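Local structure of conserved lipoprotein, putative (Clostridium novyi, 4L1N) at residues 134-148 with 160-174. The protein is of unknown function, a putative lipoprotein whose domain belongs to a family grouped with the beta-propellers. Sequence-based numbering, arbitrary orientation.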
ATOM      1  N   VAL A 134       2.281  -1.281  -0.356  1.00 46.06           N
ATOM      2  CA  VAL A 134       3.388  -1.217  -1.301  1.00 44.76           C
ATOM      3  C   VAL A 134       3.515   0.248  -1.722  1.00 50.93           C
ATOM      4  O   VAL A 134       2.533   0.847  -2.161  1.00 51.27           O
ATOM      5  CB  VAL A 134       3.251  -2.167  -2.516  1.00 46.46           C
ATOM      6  CG1 VAL A 134       4.374  -1.925  -3.520  1.00 44.49           C
ATOM      7  CG2 VAL A 134       3.227  -3.626  -2.076  1.00 45.39           C
ATOM      8  N   ILE A 135       4.710   0.828  -1.541  1.00 48.04           N
ATOM      9  CA  ILE A 135       4.984   2.197  -1.928  1.00 48.87           C
ATOM     10  C   ILE A 135       5.938   2.161  -3.102  1.00 52.73           C
ATOM     11  O   ILE A 135       7.069   1.675  -2.980  1.00 53.16           O
ATOM     12  CB  ILE A 135       5.463   3.076  -0.742  1.00 53.11           C
ATOM     13  CG1 ILE A 135       4.243   3.415   0.149  1.00 54.92           C
ATOM     14  CG2 ILE A 135       6.126   4.378  -1.236  1.00 54.87           C
ATOM     15  CD1 ILE A 135       4.518   3.615   1.539  1.00 66.79           C
ATOM     16  N   SER A 136       5.430   2.646  -4.258  1.00 48.28           N
ATOM     17  CA  SER A 136       6.092   2.766  -5.557  1.00 47.46           C
ATOM     18  C   SER A 136       6.172   4.230  -6.006  1.00 52.84           C
ATOM     19  O   SER A 136       5.514   5.064  -5.414  1.00 54.00           O
ATOM     20  CB  SER A 136       5.323   1.960  -6.604  1.00 49.90           C
ATOM     21  OG  SER A 136       4.058   2.526  -6.907  1.00 54.73           O
ATOM     22  N   ARG A 137       6.934   4.530  -7.080  1.00 50.82           N
ATOM     23  CA  ARG A 137       7.031   5.853  -7.685  1.00 53.10           C
ATOM     24  C   ARG A 137       5.677   6.174  -8.295  1.00 61.79           C
ATOM     25  O   ARG A 137       4.999   5.256  -8.768  1.00 61.85           O
ATOM     26  CB  ARG A 137       8.168   5.933  -8.720  1.00 53.88           C
ATOM     27  CG  ARG A 137       9.589   6.010  -8.123  1.00 65.27           C
ATOM     28  CD  ARG A 137       9.956   7.402  -7.630  1.00 86.77           C
ATOM     29  NE  ARG A 137      11.399   7.609  -7.476  1.00105.41           N
ATOM     30  CZ  ARG A 137      12.109   7.283  -6.396  1.00124.49           C
ATOM     31  NH1 ARG A 137      11.526   6.680  -5.365  1.00108.64           N
ATOM     32  NH2 ARG A 137      13.411   7.537  -6.349  1.00116.65           N
ATOM     33  N   ALA A 138       5.234   7.443  -8.173  1.00 61.76           N
ATOM     34  CA  ALA A 138       3.917   7.898  -8.606  1.00 64.10           C
ATOM     35  C   ALA A 138       3.799   7.981 -10.116  1.00 74.95           C
ATOM     36  O   ALA A 138       2.703   7.805 -10.656  1.00 76.26           O
ATOM     37  CB  ALA A 138       3.611   9.250  -7.992  1.00 66.31           C
ATOM     38  N   HIS A 139       4.915   8.269 -10.797  1.00 74.99           N
ATOM     39  CA  HIS A 139       4.924   8.422 -12.246  1.00 77.70           C
ATOM     40  C   HIS A 139       5.912   7.443 -12.915  1.00 83.23           C
ATOM     41  O   HIS A 139       6.888   7.017 -12.290  1.00 82.33           O
ATOM     42  CB  HIS A 139       5.239   9.884 -12.591  1.00 81.18           C
ATOM     43  CG  HIS A 139       4.312  10.848 -11.911  1.00 85.53           C
ATOM     44  ND1 HIS A 139       4.668  11.477 -10.727  1.00 86.93           N
ATOM     45  CD2 HIS A 139       3.043  11.201 -12.227  1.00 88.54           C
ATOM     46  CE1 HIS A 139       3.625  12.219 -10.383  1.00 87.52           C
ATOM     47  NE2 HIS A 139       2.618  12.079 -11.249  1.00 88.97           N
ATOM     48  N   GLY A 140       5.616   7.059 -14.154  1.00 81.59           N
ATOM     49  CA  GLY A 140       6.456   6.135 -14.908  1.00 81.56           C
ATOM     50  C   GLY A 140       5.815   4.795 -15.189  1.00 86.21           C
ATOM     51  O   GLY A 140       4.843   4.417 -14.529  1.00 85.29           O
ATOM     52  N   THR A 141       6.395   4.064 -16.165  1.00 83.63           N
ATOM     53  CA  THR A 141       5.959   2.759 -16.702  1.00 82.92           C
ATOM     54  C   THR A 141       6.684   1.540 -16.069  1.00 84.55           C
ATOM     55  O   THR A 141       6.284   0.377 -16.280  1.00 83.59           O
ATOM     56  CB  THR A 141       6.200   2.747 -18.241  1.00 93.27           C
ATOM     57  OG1 THR A 141       7.537   3.177 -18.553  1.00 88.94           O
ATOM     58  CG2 THR A 141       5.191   3.603 -19.000  1.00 95.69           C
ATOM     59  N   VAL A 142       7.761   1.812 -15.323  1.00 78.68           N
ATOM     60  CA  VAL A 142       8.604   0.797 -14.708  1.00 75.74           C
ATOM     61  C   VAL A 142       8.220   0.569 -13.221  1.00 76.07           C
ATOM     62  O   VAL A 142       8.350  -0.550 -12.701  1.00 76.26           O
ATOM     63  CB  VAL A 142      10.070   1.248 -14.898  1.00 80.32           C
ATOM     64  CG1 VAL A 142      11.001   0.708 -13.801  1.00 78.89           C
ATOM     65  CG2 VAL A 142      10.560   0.881 -16.298  1.00 80.43           C
ATOM     66  N   SER A 143       7.692   1.617 -12.590  1.00 69.31           N
ATOM     67  CA  SER A 143       7.251   1.749 -11.205  1.00 66.52           C
ATOM     68  C   SER A 143       5.965   0.928 -10.855  1.00 65.00           C
ATOM     69  O   SER A 143       4.972   1.482 -10.386  1.00 66.42           O
ATOM     70  CB  SER A 143       6.996   3.226 -10.938  1.00 72.91           C
ATOM     71  OG  SER A 143       6.055   3.744 -11.868  1.00 83.25           O
ATOM     72  N   GLN A 144       6.011  -0.383 -11.021  1.00 57.31           N
ATOM     73  CA  GLN A 144       4.878  -1.283 -10.735  1.00 55.16           C
ATOM     74  C   GLN A 144       4.826  -1.693  -9.261  1.00 53.05           C
ATOM     75  O   GLN A 144       3.763  -2.085  -8.760  1.00 52.71           O
ATOM     76  CB  GLN A 144       4.941  -2.553 -11.604  1.00 55.50           C
ATOM     77  CG  GLN A 144       5.082  -2.301 -13.084  1.00 65.54           C
ATOM     78  CD  GLN A 144       5.062  -3.581 -13.890  1.00101.50           C
ATOM     79  OE1 GLN A 144       4.623  -4.659 -13.428  1.00 91.18           O
ATOM     80  NE2 GLN A 144       5.517  -3.480 -15.141  1.00106.98           N
ATOM     81  N   GLY A 145       5.978  -1.645  -8.603  1.00 44.68           N
ATOM     82  CA  GLY A 145       6.104  -1.995  -7.200  1.00 42.08           C
ATOM     83  C   GLY A 145       7.208  -1.254  -6.506  1.00 43.46           C
ATOM     84  O   GLY A 145       7.778  -0.322  -7.067  1.00 42.55           O
ATOM     85  N   GLY A 146       7.512  -1.677  -5.283  1.00 41.03           N
ATOM     86  CA  GLY A 146       8.557  -1.048  -4.491  1.00 40.72           C
ATOM     87  C   GLY A 146       8.810  -1.745  -3.183  1.00 45.72           C
ATOM     88  O   GLY A 146       9.200  -2.917  -3.158  1.00 45.63           O
ATOM     89  N   ILE A 147       8.608  -1.014  -2.078  1.00 43.14           N
ATOM     90  CA  ILE A 147       8.856  -1.540  -0.731  1.00 41.18           C
ATOM     91  C   ILE A 147       7.524  -1.841  -0.070  1.00 42.79           C
ATOM     92  O   ILE A 147       6.581  -1.055  -0.213  1.00 42.69           O
ATOM     93  CB  ILE A 147       9.731  -0.552   0.097  1.00 44.50           C
ATOM     94  CG1 ILE A 147      11.046  -0.213  -0.650  1.00 44.40           C
ATOM     95  CG2 ILE A 147      10.035  -1.106   1.479  1.00 45.92           C
ATOM     96  CD1 ILE A 147      11.695   1.103  -0.304  1.00 46.27           C
ATOM     97  N   LEU A 148       7.456  -2.981   0.653  1.00 37.28           N
ATOM     98  CA  LEU A 148       6.292  -3.418   1.432  1.00 37.45           C
ATOM     99  C   LEU A 148       6.476  -2.942   2.871  1.00 45.26           C
ATOM    100  O   LEU A 148       7.556  -3.112   3.469  1.00 45.36           O
ATOM    101  CB  LEU A 148       6.140  -4.955   1.352  1.00 37.00           C
ATOM    102  CG  LEU A 148       4.925  -5.645   1.975  1.00 41.24           C
ATOM    103  CD1 LEU A 148       3.690  -5.416   1.164  1.00 42.05           C
ATOM    104  CD2 LEU A 148       5.121  -7.150   1.969  1.00 39.22           C
ATOM    105  N   GLU A 160       8.906  -1.412   7.830  1.00 45.66           N
ATOM    106  CA  GLU A 160       9.167  -2.221   6.641  1.00 43.65           C
ATOM    107  C   GLU A 160       8.862  -3.672   6.882  1.00 49.60           C
ATOM    108  O   GLU A 160       9.167  -4.189   7.959  1.00 52.62           O
ATOM    109  CB  GLU A 160      10.633  -2.124   6.188  1.00 44.50           C
ATOM    110  CG  GLU A 160      11.140  -0.773   5.715  1.00 55.35           C
ATOM    111  CD  GLU A 160      12.585  -0.792   5.237  1.00 72.99           C
ATOM    112  OE1 GLU A 160      13.229  -1.865   5.305  1.00 65.67           O
ATOM    113  OE2 GLU A 160      13.090   0.280   4.830  1.00 63.53           O
ATOM    114  N   LEU A 161       8.291  -4.349   5.884  1.00 43.77           N
ATOM    115  CA  LEU A 161       8.052  -5.789   5.971  1.00 42.57           C
ATOM    116  C   LEU A 161       8.991  -6.481   5.014  1.00 47.57           C
ATOM    117  O   LEU A 161       9.459  -7.594   5.282  1.00 49.11           O
ATOM    118  CB  LEU A 161       6.603  -6.153   5.618  1.00 41.89           C
ATOM    119  CG  LEU A 161       5.553  -5.965   6.661  1.00 47.41           C
ATOM    120  CD1 LEU A 161       4.179  -6.180   6.051  1.00 48.11           C
ATOM    121  CD2 LEU A 161       5.767  -6.911   7.803  1.00 49.37           C
ATOM    122  N   TYR A 162       9.213  -5.838   3.852  1.00 41.76           N
ATOM    123  CA  TYR A 162      10.053  -6.368   2.802  1.00 40.08           C
ATOM    124  C   TYR A 162      10.616  -5.246   1.935  1.00 42.72           C
ATOM    125  O   TYR A 162       9.899  -4.657   1.145  1.00 42.55           O
ATOM    126  CB  TYR A 162       9.286  -7.395   1.926  1.00 39.77           C
ATOM    127  CG  TYR A 162      10.218  -8.358   1.236  1.00 40.33           C
ATOM    128  CD1 TYR A 162      11.028  -7.942   0.185  1.00 42.23           C
ATOM    129  CD2 TYR A 162      10.371  -9.660   1.694  1.00 41.12           C
ATOM    130  CE1 TYR A 162      11.925  -8.810  -0.428  1.00 40.17           C
ATOM    131  CE2 TYR A 162      11.290 -10.529   1.108  1.00 41.04           C
ATOM    132  CZ  TYR A 162      12.074 -10.090   0.054  1.00 41.78           C
ATOM    133  OH  TYR A 162      12.970 -10.919  -0.569  1.00 43.60           O
ATOM    134  N   ASN A 163      11.900  -4.975   2.086  1.00 38.97           N
ATOM    135  CA  ASN A 163      12.652  -4.040   1.272  1.00 39.34           C
ATOM    136  C   ASN A 163      13.794  -4.827   0.661  1.00 46.64           C
ATOM    137  O   ASN A 163      14.634  -5.329   1.415  1.00 49.09           O
ATOM    138  CB  ASN A 163      13.158  -2.870   2.111  1.00 39.55           C
ATOM    139  CG  ASN A 163      14.031  -1.887   1.374  1.00 53.43           C
ATOM    140  OD1 ASN A 163      14.403  -2.074   0.209  1.00 44.26           O
ATOM    141  ND2 ASN A 163      14.375  -0.805   2.038  1.00 46.80           N
ATOM    142  N   THR A 164      13.842  -4.939  -0.687  1.00 40.83           N
ATOM    143  CA  THR A 164      14.888  -5.699  -1.377  1.00 38.81           C
ATOM    144  C   THR A 164      16.242  -4.958  -1.436  1.00 43.37           C
ATOM    145  O   THR A 164      17.227  -5.558  -1.851  1.00 45.93           O
ATOM    146  CB  THR A 164      14.477  -6.053  -2.822  1.00 37.03           C
ATOM    147  OG1 THR A 164      14.513  -4.866  -3.585  1.00 37.21           O
ATOM    148  CG2 THR A 164      13.101  -6.706  -2.943  1.00 34.74           C
ATOM    149  N   LYS A 165      16.270  -3.659  -1.123  1.00 39.85           N
ATOM    150  CA  LYS A 165      17.428  -2.753  -1.199  1.00 40.87           C
ATOM    151  C   LYS A 165      18.043  -2.764  -2.649  1.00 46.16           C
ATOM    152  O   LYS A 165      19.221  -2.466  -2.838  1.00 46.02           O
ATOM    153  CB  LYS A 165      18.474  -3.057  -0.107  1.00 43.60           C
ATOM    154  CG  LYS A 165      17.962  -2.869   1.319  1.00 51.73           C
ATOM    155  CD  LYS A 165      18.265  -1.491   1.885  1.00 66.56           C
ATOM    156  CE  LYS A 165      17.619  -1.208   3.224  1.00 72.44           C
ATOM    157  NZ  LYS A 165      18.029   0.122   3.747  1.00 82.54           N
ATOM    158  N   ASP A 166      17.194  -3.047  -3.662  1.00 42.76           N
ATOM    159  CA  ASP A 166      17.529  -3.081  -5.089  1.00 42.84           C
ATOM    160  C   ASP A 166      16.320  -2.589  -5.870  1.00 46.05           C
ATOM    161  O   ASP A 166      15.247  -3.175  -5.794  1.00 44.66           O
ATOM    162  CB  ASP A 166      17.953  -4.496  -5.527  1.00 43.48           C
ATOM    163  CG  ASP A 166      18.549  -4.616  -6.914  1.00 55.31           C
ATOM    164  OD1 ASP A 166      18.381  -3.668  -7.728  1.00 56.63           O
ATOM    165  OD2 ASP A 166      19.190  -5.651  -7.192  1.00 62.19           O
ATOM    166  N   ASN A 167      16.509  -1.529  -6.633  1.00 44.76           N
ATOM    167  CA  ASN A 167      15.450  -0.860  -7.380  1.00 46.10           C
ATOM    168  C   ASN A 167      15.050  -1.629  -8.636  1.00 49.28           C
ATOM    169  O   ASN A 167      14.049  -1.271  -9.253  1.00 50.41           O
ATOM    170  CB  ASN A 167      15.820   0.608  -7.691  1.00 52.23           C
ATOM    171  CG  ASN A 167      17.121   0.821  -8.439  1.00 88.98           C
ATOM    172  OD1 ASN A 167      17.863  -0.119  -8.804  1.00 73.54           O
ATOM    173  ND2 ASN A 167      17.419   2.093  -8.690  1.00 92.82           N
ATOM    174  N   LYS A 168      15.791  -2.699  -8.971  1.00 44.52           N
ATOM    175  CA  LYS A 168      15.511  -3.624 -10.067  1.00 43.21           C
ATOM    176  C   LYS A 168      14.636  -4.789  -9.573  1.00 45.58           C
ATOM    177  O   LYS A 168      14.157  -5.581 -10.375  1.00 46.11           O
ATOM    178  CB  LYS A 168      16.816  -4.170 -10.669  1.00 45.63           C
ATOM    179  CG  LYS A 168      17.388  -3.327 -11.806  1.00 56.86           C
ATOM    180  CD  LYS A 168      18.589  -4.031 -12.485  1.00 68.18           C
ATOM    181  CE  LYS A 168      19.871  -4.060 -11.678  1.00 83.11           C
ATOM    182  NZ  LYS A 168      20.477  -2.699 -11.543  1.00 95.35           N
ATOM    183  N   LYS A 169      14.466  -4.902  -8.256  1.00 41.38           N
ATOM    184  CA  LYS A 169      13.686  -5.905  -7.533  1.00 39.51           C
ATOM    185  C   LYS A 169      12.567  -5.170  -6.777  1.00 43.20           C
ATOM    186  O   LYS A 169      12.810  -4.603  -5.712  1.00 42.79           O
ATOM    187  CB  LYS A 169      14.601  -6.683  -6.559  1.00 40.90           C
ATOM    188  CG  LYS A 169      15.360  -7.843  -7.174  1.00 44.87           C
ATOM    189  CD  LYS A 169      16.813  -7.873  -6.713  1.00 53.75           C
ATOM    190  CE  LYS A 169      17.538  -9.173  -7.016  1.00 58.08           C
ATOM    191  NZ  LYS A 169      17.103 -10.265  -6.091  1.00 71.05           N
ATOM    192  N   GLN A 170      11.349  -5.162  -7.340  1.00 37.49           N
ATOM    193  CA  GLN A 170      10.218  -4.446  -6.757  1.00 35.06           C
ATOM    194  C   GLN A 170       9.153  -5.364  -6.191  1.00 37.59           C
ATOM    195  O   GLN A 170       8.631  -6.167  -6.941  1.00 37.62           O
ATOM    196  CB  GLN A 170       9.543  -3.593  -7.845  1.00 36.20           C
ATOM    197  CG  GLN A 170      10.428  -2.568  -8.513  1.00 37.58           C
ATOM    198  CD  GLN A 170       9.750  -1.822  -9.635  1.00 52.62           C
ATOM    199  OE1 GLN A 170       8.551  -1.960  -9.903  1.00 45.02           O
ATOM    200  NE2 GLN A 170      10.511  -0.983 -10.312  1.00 49.08           N
ATOM    201  N   VAL A 171       8.723  -5.161  -4.925  1.00 33.68           N
ATOM    202  CA  VAL A 171       7.580  -5.880  -4.346  1.00 33.28           C
ATOM    203  C   VAL A 171       6.329  -5.344  -5.059  1.00 40.84           C
ATOM    204  O   VAL A 171       6.149  -4.131  -5.096  1.00 42.07           O
ATOM    205  CB  VAL A 171       7.506  -5.724  -2.813  1.00 36.72           C
ATOM    206  CG1 VAL A 171       6.249  -6.376  -2.247  1.00 36.71           C
ATOM    207  CG2 VAL A 171       8.763  -6.275  -2.132  1.00 36.06           C
ATOM    208  N   VAL A 172       5.551  -6.214  -5.728  1.00 37.85           N
ATOM    209  CA  VAL A 172       4.376  -5.780  -6.499  1.00 38.29           C
ATOM    210  C   VAL A 172       3.097  -5.963  -5.678  1.00 46.12           C
ATOM    211  O   VAL A 172       2.186  -5.142  -5.812  1.00 49.75           O
ATOM    212  CB  VAL A 172       4.233  -6.396  -7.932  1.00 41.46           C
ATOM    213  CG1 VAL A 172       5.295  -5.862  -8.878  1.00 40.65           C
ATOM    214  CG2 VAL A 172       4.247  -7.915  -7.927  1.00 40.66           C
ATOM    215  N   TYR A 173       3.027  -7.010  -4.829  1.00 42.20           N
ATOM    216  CA  TYR A 173       1.895  -7.291  -3.933  1.00 43.17           C
ATOM    217  C   TYR A 173       2.271  -8.343  -2.874  1.00 47.00           C
ATOM    218  O   TYR A 173       3.383  -8.857  -2.900  1.00 47.14           O
ATOM    219  CB  TYR A 173       0.637  -7.721  -4.719  1.00 45.98           C
ATOM    220  CG  TYR A 173       0.764  -9.002  -5.507  1.00 48.60           C
ATOM    221  CD1 TYR A 173       0.433 -10.229  -4.937  1.00 51.24           C
ATOM    222  CD2 TYR A 173       1.107  -8.984  -6.858  1.00 49.60           C
ATOM    223  CE1 TYR A 173       0.495 -11.416  -5.675  1.00 51.16           C
ATOM    224  CE2 TYR A 173       1.217 -10.168  -7.595  1.00 50.48           C
ATOM    225  CZ  TYR A 173       0.865 -11.380  -7.010  1.00 58.33           C
ATOM    226  OH  TYR A 173       0.913 -12.555  -7.732  1.00 61.83           O
ATOM    227  N   ALA A 174       1.342  -8.650  -1.940  1.00 43.74           N
ATOM    228  CA  ALA A 174       1.494  -9.631  -0.867  1.00 43.15           C
ATOM    229  C   ALA A 174       0.141 -10.179  -0.414  1.00 52.17           C
ATOM    230  O   ALA A 174      -0.898  -9.502  -0.495  1.00 53.84           O
ATOM    231  CB  ALA A 174       2.230  -9.032   0.318  1.00 43.30           C
TER
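Gln170 OE1 takes the backbone N of Gly145 at 2.9 Å, and more weakly that of Gln144, while the other half of the same amide works as a donor: Gln170 NE2 reaches Val142 O at 3.3 Å, from above the carbonyl plane of Val142 though nearly within its own amide plane. Gln144 N meets Val142 O from the opposite face, and the two grips on the Gln170 amide fix which way round it lies. With CG anti to the carbonyl carbon (chi1 -59°) and an extended chain beyond, Gln170 runs past the peptide of Gly145 into the loop that follows strand 134-137, illustrating how one buried amide can tie down a turn by its backbone.

Beside it the main chains take over. Gly146 and Val171 form an antiparallel hydrogen-bonded pair, a single bridge, with Gly146 N to Val171 O at 2.8 Å; Gly145, without a side chain, lets Val171 O come up against its CA. From strand 134-137, Val134 CG2 packs on Val171 CG1.

Further along, Leu148 O accepts from both Leu161 N (2.8 Å) and Tyr162 N (3.2 Å), which arrive on one face of its plane, and Leu148 N returns a bond to Tyr162 O. Because CG of Leu148 stands anti to its nitrogen (chi1 -174°), Leu148 CD2 reaches Ala174 CB at 3.8 Å, while Leu148 CB rests on Val171 CG1. Ile147 lies alongside Asn163, with Ile147 CG2 against Asn163 CB at 3.6 Å.

Leu161 and Tyr162 facing Leu148 make a classic beta bulge, where the chain turns a corner out of the sheet containing strand 147-152 toward the three-stranded antiparallel sheet that begins with strand 169-177.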